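Long-range contacts in intermedilysin (Streptococcus intermedius, PDB 5IMW), which probably lyses host cells by binding cholesterol-containing membranes, changing conformation and inserting as an oligomeric pore: residues A[7-12]-A[211-216]; A[98-103]-A[205-210]. One frame throughout, in Å; residues are numbered along the deposited sequence.

Contact 1: A[7-12]-A[211-216]; sequences ALNDYI and SPSALF
Asn-9 of helix 2-14 reaches the first turn of the 3-10 segment 212-215 with its side-chain amide. Its CB lies 4.0 Å from Ser-211 OG. From there CG swings beside its own backbone N (chi1 -71°), which carries the amide across toward the two serines flanking Pro-212. OD1 is the end that takes hydrogen bonds: it accepts from Ser-213 N at 3.0 Å, through a bent N-H (140°), and from the hydroxyl of the same residue, Ser-213 OG. Both bonds are somewhat uncertain, because OD1 is modelled too close to a neighbouring atom. ND2, on the other arm of the amide, lies on the side of Ser-211, though its exact approach is doubtful at this resolution.

The arrangement joins the N-terminal helix to the short helical turn between strand 202-206 and helix 222-227, toward the end of the elongated cholesterol-dependent cytolysin fold remote from its C-terminal beta sandwich. One helical turn apart, Leu-8 and Ile-12 flank this polar grip with apolar contacts. Leu-8 CG is anti to the backbone N (chi1 178°), and its CD2 branch meets Phe-216 CB at 4.0 Å, the two side chains crossing at about a right angle. The same methyl approaches the Phe-216 ring obliquely at CD2. Leu-225 of helix 222-227 touches both Leu-8 and Phe-216. Ile-12 and Pro-212 slide past each other in opposite directions, with Ile-12 CG1 and CG2 each 3.9 Å from Pro-212 CB. Trp-13 also packs on this proline, while Val-338 touches Ile-12.

Contact 2: A[98-103]-A[205-210]; sequences KTTISV and SVDSPN
Ser-102 and Ser-205 face each other as an antiparallel hydrogen-bonded pair. Ser-102 N donates to Ser-205 O at 2.9 Å, and Ser-205 N returns a bond to Ser-102 O at 3.0 Å. A third backbone bond runs from Asp-207 N to Thr-100 O (2.8 Å), its donor tilted 29° from the carbonyl plane. Thr-100 O also meets Val-206 CA at 3.4 Å in a CA-H...O contact.

Between these bonds, Ile-101 and Val-206 form a non-hydrogen-bonded pair whose side chains share one face of the sheet. Ile-101 CG1 and Val-206 CG1 meet loosely at 4.4 Å, while Thr-99 CG2 reaches the same Val-206 methyl. The serine side chains lie on the other face. Near them, the Asp-207 side chain crosses that of Thr-100 at about a right angle. With CG beside the backbone N (chi1 -73°), Asp-207 brings OD1 to 3.8 Å from Ser-102 CB.

Farther out, each strand has another neighbour in the sheet. Thr-99, Ile-101 and Val-103 hydrogen-bond through their backbones to strand 114-117 and its preceding residue Ser-113, while Val-206 bonds to Ser-240 of strand 236-244. Val-125 of helix 122-140 packs on Ile-101, and Tyr-238 touches Val-206. The result is an antiparallel ladder in a curled sheet: strand 99-103 lies between 114-117 and 202-206, and 202-206 leads on to 236-244 and then 329-337.

How the contacts relate
Both contacts hold the chain running from strand 202-206 into the next helical turn: contact 2 fixes the strand end, and contact 1 the 3-10 turn that follows. A helix-to-turn contact and a strand pairing thus meet along one continuous piece of chain. They adjoin where Pro-209 packs on Ala-214 and Leu-215, though their centres are 16 Å apart. Contact 1 is the more buried and rests mostly on side chains: an amide meeting a serine's backbone N and hydroxyl, though those bonds are less sure, bordered by leucine, isoleucine, proline and phenylalanine. Contact 2 is only partly buried and depends mainly on backbone bonding within a sheet, with lighter side-chain packing.

Contact 1: A[7-12]-A[211-216]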
ATOM      1  N   ALA A   7       1.985  36.963 -25.410  1.00 96.11           N
ATOM      2  CA  ALA A   7       0.772  36.289 -25.863  1.00 93.91           C
ATOM      3  C   ALA A   7       0.744  34.835 -25.412  1.00 95.63           C
ATOM      4  O   ALA A   7      -0.292  34.340 -24.953  1.00 99.15           O
ATOM      5  CB  ALA A   7       0.663  36.379 -27.385  1.00103.94           C
ATOM      6  N   LEU A   8       1.872  34.133 -25.532  1.00 97.38           N
ATOM      7  CA  LEU A   8       1.908  32.727 -25.144  1.00 99.88           C
ATOM      8  C   LEU A   8       1.736  32.560 -23.637  1.00 96.73           C
ATOM      9  O   LEU A   8       1.138  31.580 -23.181  1.00 90.35           O
ATOM     10  CB  LEU A   8       3.217  32.092 -25.612  1.00103.64           C
ATOM     11  CG  LEU A   8       3.458  30.627 -25.246  1.00 92.75           C
ATOM     12  CD1 LEU A   8       2.263  29.768 -25.597  1.00 88.78           C
ATOM     13  CD2 LEU A   8       4.701  30.117 -25.959  1.00 94.72           C
ATOM     14  N   ASN A   9       2.251  33.508 -22.850  1.00 96.59           N
ATOM     15  CA  ASN A   9       2.080  33.439 -21.402  1.00 91.96           C
ATOM     16  C   ASN A   9       0.614  33.539 -21.005  1.00 90.66           C
ATOM     17  O   ASN A   9       0.194  32.917 -20.022  1.00 93.54           O
ATOM     18  CB  ASN A   9       2.881  34.552 -20.723  1.00 94.71           C
ATOM     19  CG  ASN A   9       4.378  34.323 -20.794  1.00 96.31           C
ATOM     20  OD1 ASN A   9       4.839  33.336 -21.365  1.00103.15           O
ATOM     21  ND2 ASN A   9       5.149  35.239 -20.213  1.00 93.58           N
ATOM     22  N   ASP A  10      -0.178  34.311 -21.752  1.00 96.23           N
ATOM     23  CA  ASP A  10      -1.577  34.519 -21.391  1.00 93.06           C
ATOM     24  C   ASP A  10      -2.448  33.325 -21.759  1.00 94.29           C
ATOM     25  O   ASP A  10      -3.448  33.062 -21.080  1.00 96.22           O
ATOM     26  CB  ASP A  10      -2.112  35.784 -22.065  1.00 91.77           C
ATOM     27  CG  ASP A  10      -1.341  37.027 -21.663  1.00104.41           C
ATOM     28  OD1 ASP A  10      -1.510  37.484 -20.513  1.00113.00           O
ATOM     29  OD2 ASP A  10      -0.572  37.549 -22.496  1.00102.97           O
ATOM     30  N   TYR A  11      -2.097  32.595 -22.819  1.00 88.84           N
ATOM     31  CA  TYR A  11      -2.871  31.410 -23.174  1.00 88.83           C
ATOM     32  C   TYR A  11      -2.692  30.309 -22.138  1.00 86.71           C
ATOM     33  O   TYR A  11      -3.650  29.602 -21.806  1.00 87.78           O
ATOM     34  CB  TYR A  11      -2.471  30.913 -24.561  1.00 86.11           C
ATOM     35  CG  TYR A  11      -3.066  29.568 -24.903  1.00 87.57           C
ATOM     36  CD1 TYR A  11      -4.428  29.430 -25.145  1.00 85.63           C
ATOM     37  CD2 TYR A  11      -2.271  28.434 -24.979  1.00 88.49           C
ATOM     38  CE1 TYR A  11      -4.979  28.201 -25.454  1.00 82.96           C
ATOM     39  CE2 TYR A  11      -2.812  27.201 -25.287  1.00 91.67           C
ATOM     40  CZ  TYR A  11      -4.166  27.091 -25.524  1.00 83.85           C
ATOM     41  OH  TYR A  11      -4.706  25.863 -25.831  1.00 77.66           O
ATOM     42  N   ILE A  12      -1.476  30.147 -21.616  1.00 89.75           N
ATOM     43  CA  ILE A  12      -1.235  29.133 -20.594  1.00 83.10           C
ATOM     44  C   ILE A  12      -1.967  29.498 -19.310  1.00 86.68           C
ATOM     45  O   ILE A  12      -2.663  28.668 -18.713  1.00 86.43           O
ATOM     46  CB  ILE A  12       0.277  28.966 -20.348  1.00 83.16           C
ATOM     47  CG1 ILE A  12       1.028  28.704 -21.659  1.00 86.50           C
ATOM     48  CG2 ILE A  12       0.528  27.833 -19.370  1.00 82.55           C
ATOM     49  CD1 ILE A  12       0.681  27.400 -22.343  1.00 92.41           C
ATOM     50  N   SER A 211       8.768  32.070 -16.720  1.00 93.97           N
ATOM     51  CA  SER A 211       7.495  32.262 -17.394  1.00 91.74           C
ATOM     52  C   SER A 211       7.169  31.000 -18.182  1.00 86.79           C
ATOM     53  O   SER A 211       8.083  30.267 -18.579  1.00 88.09           O
ATOM     54  CB  SER A 211       7.558  33.487 -18.308  1.00 86.59           C
ATOM     55  OG  SER A 211       6.487  33.498 -19.233  1.00 93.59           O
ATOM     56  N   PRO A 212       5.891  30.694 -18.415  1.00 86.13           N
ATOM     57  CA  PRO A 212       5.573  29.526 -19.254  1.00 83.89           C
ATOM     58  C   PRO A 212       6.248  29.563 -20.613  1.00 87.60           C
ATOM     59  O   PRO A 212       6.700  28.523 -21.107  1.00 87.25           O
ATOM     60  CB  PRO A 212       4.045  29.595 -19.371  1.00 87.45           C
ATOM     61  CG  PRO A 212       3.608  30.314 -18.146  1.00 85.83           C
ATOM     62  CD  PRO A 212       4.678  31.324 -17.864  1.00 83.04           C
ATOM     63  N   SER A 213       6.331  30.743 -21.234  1.00 90.22           N
ATOM     64  CA  SER A 213       7.004  30.862 -22.524  1.00 83.83           C
ATOM     65  C   SER A 213       8.445  30.379 -22.455  1.00 85.82           C
ATOM     66  O   SER A 213       8.972  29.861 -23.446  1.00 87.40           O
ATOM     67  CB  SER A 213       6.963  32.312 -23.004  1.00 89.55           C
ATOM     68  OG  SER A 213       7.357  33.198 -21.969  1.00 93.45           O
ATOM     69  N   ALA A 214       9.100  30.544 -21.303  1.00 88.68           N
ATOM     70  CA  ALA A 214      10.492  30.129 -21.169  1.00 80.94           C
ATOM     71  C   ALA A 214      10.678  28.672 -21.572  1.00 86.33           C
ATOM     72  O   ALA A 214      11.714  28.301 -22.137  1.00 93.81           O
ATOM     73  CB  ALA A 214      10.968  30.350 -19.734  1.00 85.20           C
ATOM     74  N   LEU A 215       9.681  27.830 -21.295  1.00 82.46           N
ATOM     75  CA  LEU A 215       9.757  26.421 -21.657  1.00 82.84           C
ATOM     76  C   LEU A 215       9.596  26.183 -23.152  1.00 88.29           C
ATOM     77  O   LEU A 215       9.810  25.053 -23.604  1.00 93.62           O
ATOM     78  CB  LEU A 215       8.690  25.632 -20.896  1.00 89.56           C
ATOM     79  CG  LEU A 215       8.959  25.403 -19.408  1.00 91.40           C
ATOM     80  CD1 LEU A 215       7.693  24.937 -18.712  1.00 90.05           C
ATOM     81  CD2 LEU A 215      10.078  24.392 -19.209  1.00 91.91           C
ATOM     82  N   PHE A 216       9.221  27.202 -23.923  1.00 93.15           N
ATOM     83  CA  PHE A 216       9.077  27.090 -25.367  1.00100.54           C
ATOM     84  C   PHE A 216      10.045  28.049 -26.048  1.00105.92           C
ATOM     85  O   PHE A 216      10.225  29.187 -25.602  1.00102.83           O
ATOM     86  CB  PHE A 216       7.638  27.388 -25.799  1.00103.87           C
ATOM     87  CG  PHE A 216       6.621  26.456 -25.200  1.00 93.78           C
ATOM     88  CD1 PHE A 216       6.356  25.229 -25.786  1.00 92.71           C
ATOM     89  CD2 PHE A 216       5.929  26.806 -24.052  1.00 86.03           C
ATOM     90  CE1 PHE A 216       5.420  24.369 -25.238  1.00 86.43           C
ATOM     91  CE2 PHE A 216       4.992  25.950 -23.500  1.00 80.75           C
ATOM     92  CZ  PHE A 216       4.738  24.730 -24.095  1.00 80.81           C
TER

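Contact 2: A[98-103]-A[205-210]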
ATOM      1  N   LYS A  98      15.455  27.256 -23.079  1.00 99.91           N
ATOM      2  CA  LYS A  98      16.450  26.789 -22.129  1.00 99.96           C
ATOM      3  C   LYS A  98      15.778  26.181 -20.905  1.00105.22           C
ATOM      4  O   LYS A  98      14.685  26.586 -20.500  1.00108.57           O
ATOM      5  CB  LYS A  98      17.363  27.937 -21.700  1.00109.75           C
ATOM      6  CG  LYS A  98      17.926  28.743 -22.864  1.00107.59           C
ATOM      7  CD  LYS A  98      19.193  29.507 -22.483  1.00110.16           C
ATOM      8  CE  LYS A  98      18.894  30.810 -21.751  1.00119.37           C
ATOM      9  NZ  LYS A  98      18.231  30.629 -20.427  1.00114.73           N
ATOM     10  N   THR A  99      16.453  25.198 -20.308  1.00111.55           N
ATOM     11  CA  THR A  99      15.975  24.534 -19.102  1.00110.82           C
ATOM     12  C   THR A  99      17.087  24.574 -18.065  1.00101.40           C
ATOM     13  O   THR A  99      18.191  24.084 -18.320  1.00 96.93           O
ATOM     14  CB  THR A  99      15.559  23.086 -19.383  1.00 98.36           C
ATOM     15  OG1 THR A  99      14.791  23.029 -20.592  1.00 96.42           O
ATOM     16  CG2 THR A  99      14.716  22.543 -18.243  1.00 94.35           C
ATOM     17  N   THR A 100      16.796  25.164 -16.908  1.00103.48           N
ATOM     18  CA  THR A 100      17.749  25.254 -15.809  1.00103.31           C
ATOM     19  C   THR A 100      17.506  24.110 -14.836  1.00 89.82           C
ATOM     20  O   THR A 100      16.383  23.923 -14.358  1.00 87.71           O
ATOM     21  CB  THR A 100      17.633  26.599 -15.088  1.00103.77           C
ATOM     22  OG1 THR A 100      16.333  27.159 -15.321  1.00111.93           O
ATOM     23  CG2 THR A 100      18.715  27.567 -15.574  1.00102.36           C
ATOM     24  N   ILE A 101      18.559  23.351 -14.547  1.00 86.55           N
ATOM     25  CA  ILE A 101      18.475  22.150 -13.728  1.00 87.12           C
ATOM     26  C   ILE A 101      19.342  22.333 -12.492  1.00 81.35           C
ATOM     27  O   ILE A 101      20.317  23.090 -12.502  1.00 90.95           O
ATOM     28  CB  ILE A 101      18.913  20.904 -14.530  1.00 82.80           C
ATOM     29  CG1 ILE A 101      18.032  20.749 -15.773  1.00 85.04           C
ATOM     30  CG2 ILE A 101      18.861  19.651 -13.661  1.00 81.28           C
ATOM     31  CD1 ILE A 101      18.406  19.586 -16.672  1.00 90.37           C
ATOM     32  N   SER A 102      18.975  21.634 -11.419  1.00 88.05           N
ATOM     33  CA  SER A 102      19.760  21.609 -10.194  1.00 86.56           C
ATOM     34  C   SER A 102      19.837  20.177  -9.685  1.00 78.48           C
ATOM     35  O   SER A 102      18.900  19.393  -9.858  1.00 77.60           O
ATOM     36  CB  SER A 102      19.159  22.517  -9.115  1.00 90.48           C
ATOM     37  OG  SER A 102      19.925  22.459  -7.925  1.00 93.86           O
ATOM     38  N   VAL A 103      20.964  19.841  -9.058  1.00 74.96           N
ATOM     39  CA  VAL A 103      21.189  18.512  -8.504  1.00 67.56           C
ATOM     40  C   VAL A 103      21.568  18.652  -7.037  1.00 68.41           C
ATOM     41  O   VAL A 103      22.286  19.584  -6.658  1.00 76.53           O
ATOM     42  CB  VAL A 103      22.281  17.744  -9.275  1.00 67.56           C
ATOM     43  CG1 VAL A 103      22.385  16.316  -8.764  1.00 67.56           C
ATOM     44  CG2 VAL A 103      21.986  17.759 -10.768  1.00 73.31           C
ATOM     45  N   SER A 205      16.165  18.188 -10.269  1.00 69.81           N
ATOM     46  CA  SER A 205      14.943  18.979 -10.275  1.00 67.99           C
ATOM     47  C   SER A 205      15.163  20.252 -11.077  1.00 85.39           C
ATOM     48  O   SER A 205      16.203  20.904 -10.945  1.00 89.85           O
ATOM     49  CB  SER A 205      14.512  19.335  -8.852  1.00 96.66           C
ATOM     50  OG  SER A 205      15.423  20.248  -8.264  1.00100.42           O
ATOM     51  N   VAL A 206      14.179  20.610 -11.900  1.00 86.04           N
ATOM     52  CA  VAL A 206      14.284  21.772 -12.774  1.00 86.87           C
ATOM     53  C   VAL A 206      13.866  23.018 -12.011  1.00 86.86           C
ATOM     54  O   VAL A 206      12.856  23.023 -11.299  1.00 86.73           O
ATOM     55  CB  VAL A 206      13.425  21.593 -14.042  1.00 83.68           C
ATOM     56  CG1 VAL A 206      13.773  20.292 -14.749  1.00 83.80           C
ATOM     57  CG2 VAL A 206      11.947  21.642 -13.701  1.00 79.14           C
ATOM     58  N   ASP A 207      14.637  24.088 -12.171  1.00 90.73           N
ATOM     59  CA  ASP A 207      14.250  25.369 -11.601  1.00 97.17           C
ATOM     60  C   ASP A 207      12.944  25.838 -12.229  1.00 96.65           C
ATOM     61  O   ASP A 207      12.697  25.625 -13.420  1.00 99.12           O
ATOM     62  CB  ASP A 207      15.350  26.409 -11.833  1.00101.15           C
ATOM     63  CG  ASP A 207      16.567  26.191 -10.946  1.00107.81           C
ATOM     64  OD1 ASP A 207      16.726  25.079 -10.400  1.00100.37           O
ATOM     65  OD2 ASP A 207      17.371  27.137 -10.803  1.00114.94           O
ATOM     66  N   SER A 208      12.102  26.473 -11.425  1.00100.97           N
ATOM     67  CA  SER A 208      10.843  26.990 -11.938  1.00 99.68           C
ATOM     68  C   SER A 208      11.123  28.011 -13.039  1.00 98.69           C
ATOM     69  O   SER A 208      11.910  28.943 -12.824  1.00100.85           O
ATOM     70  CB  SER A 208      10.031  27.637 -10.818  1.00109.88           C
ATOM     71  OG  SER A 208      10.639  28.840 -10.377  1.00117.17           O
ATOM     72  N   PRO A 209      10.510  27.883 -14.214  1.00 97.94           N
ATOM     73  CA  PRO A 209      10.790  28.840 -15.289  1.00104.22           C
ATOM     74  C   PRO A 209      10.266  30.228 -14.958  1.00 99.76           C
ATOM     75  O   PRO A 209       9.228  30.391 -14.310  1.00102.63           O
ATOM     76  CB  PRO A 209      10.062  28.242 -16.498  1.00105.91           C
ATOM     77  CG  PRO A 209       8.971  27.423 -15.907  1.00103.85           C
ATOM     78  CD  PRO A 209       9.511  26.878 -14.621  1.00103.49           C
ATOM     79  N   ASN A 210      11.005  31.240 -15.420  1.00104.38           N
ATOM     80  CA  ASN A 210      10.593  32.623 -15.201  1.00100.60           C
ATOM     81  C   ASN A 210       9.219  32.900 -15.791  1.00 95.06           C
ATOM     82  O   ASN A 210       8.567  33.872 -15.393  1.00 99.32           O
ATOM     83  CB  ASN A 210      11.609  33.592 -15.812  1.00100.84           C
ATOM     84  CG  ASN A 210      13.047  33.192 -15.536  1.00112.02           C
ATOM     85  OD1 ASN A 210      13.720  32.624 -16.396  1.00132.11           O
ATOM     86  ND2 ASN A 210      13.526  33.487 -14.331  1.00112.15           N
TER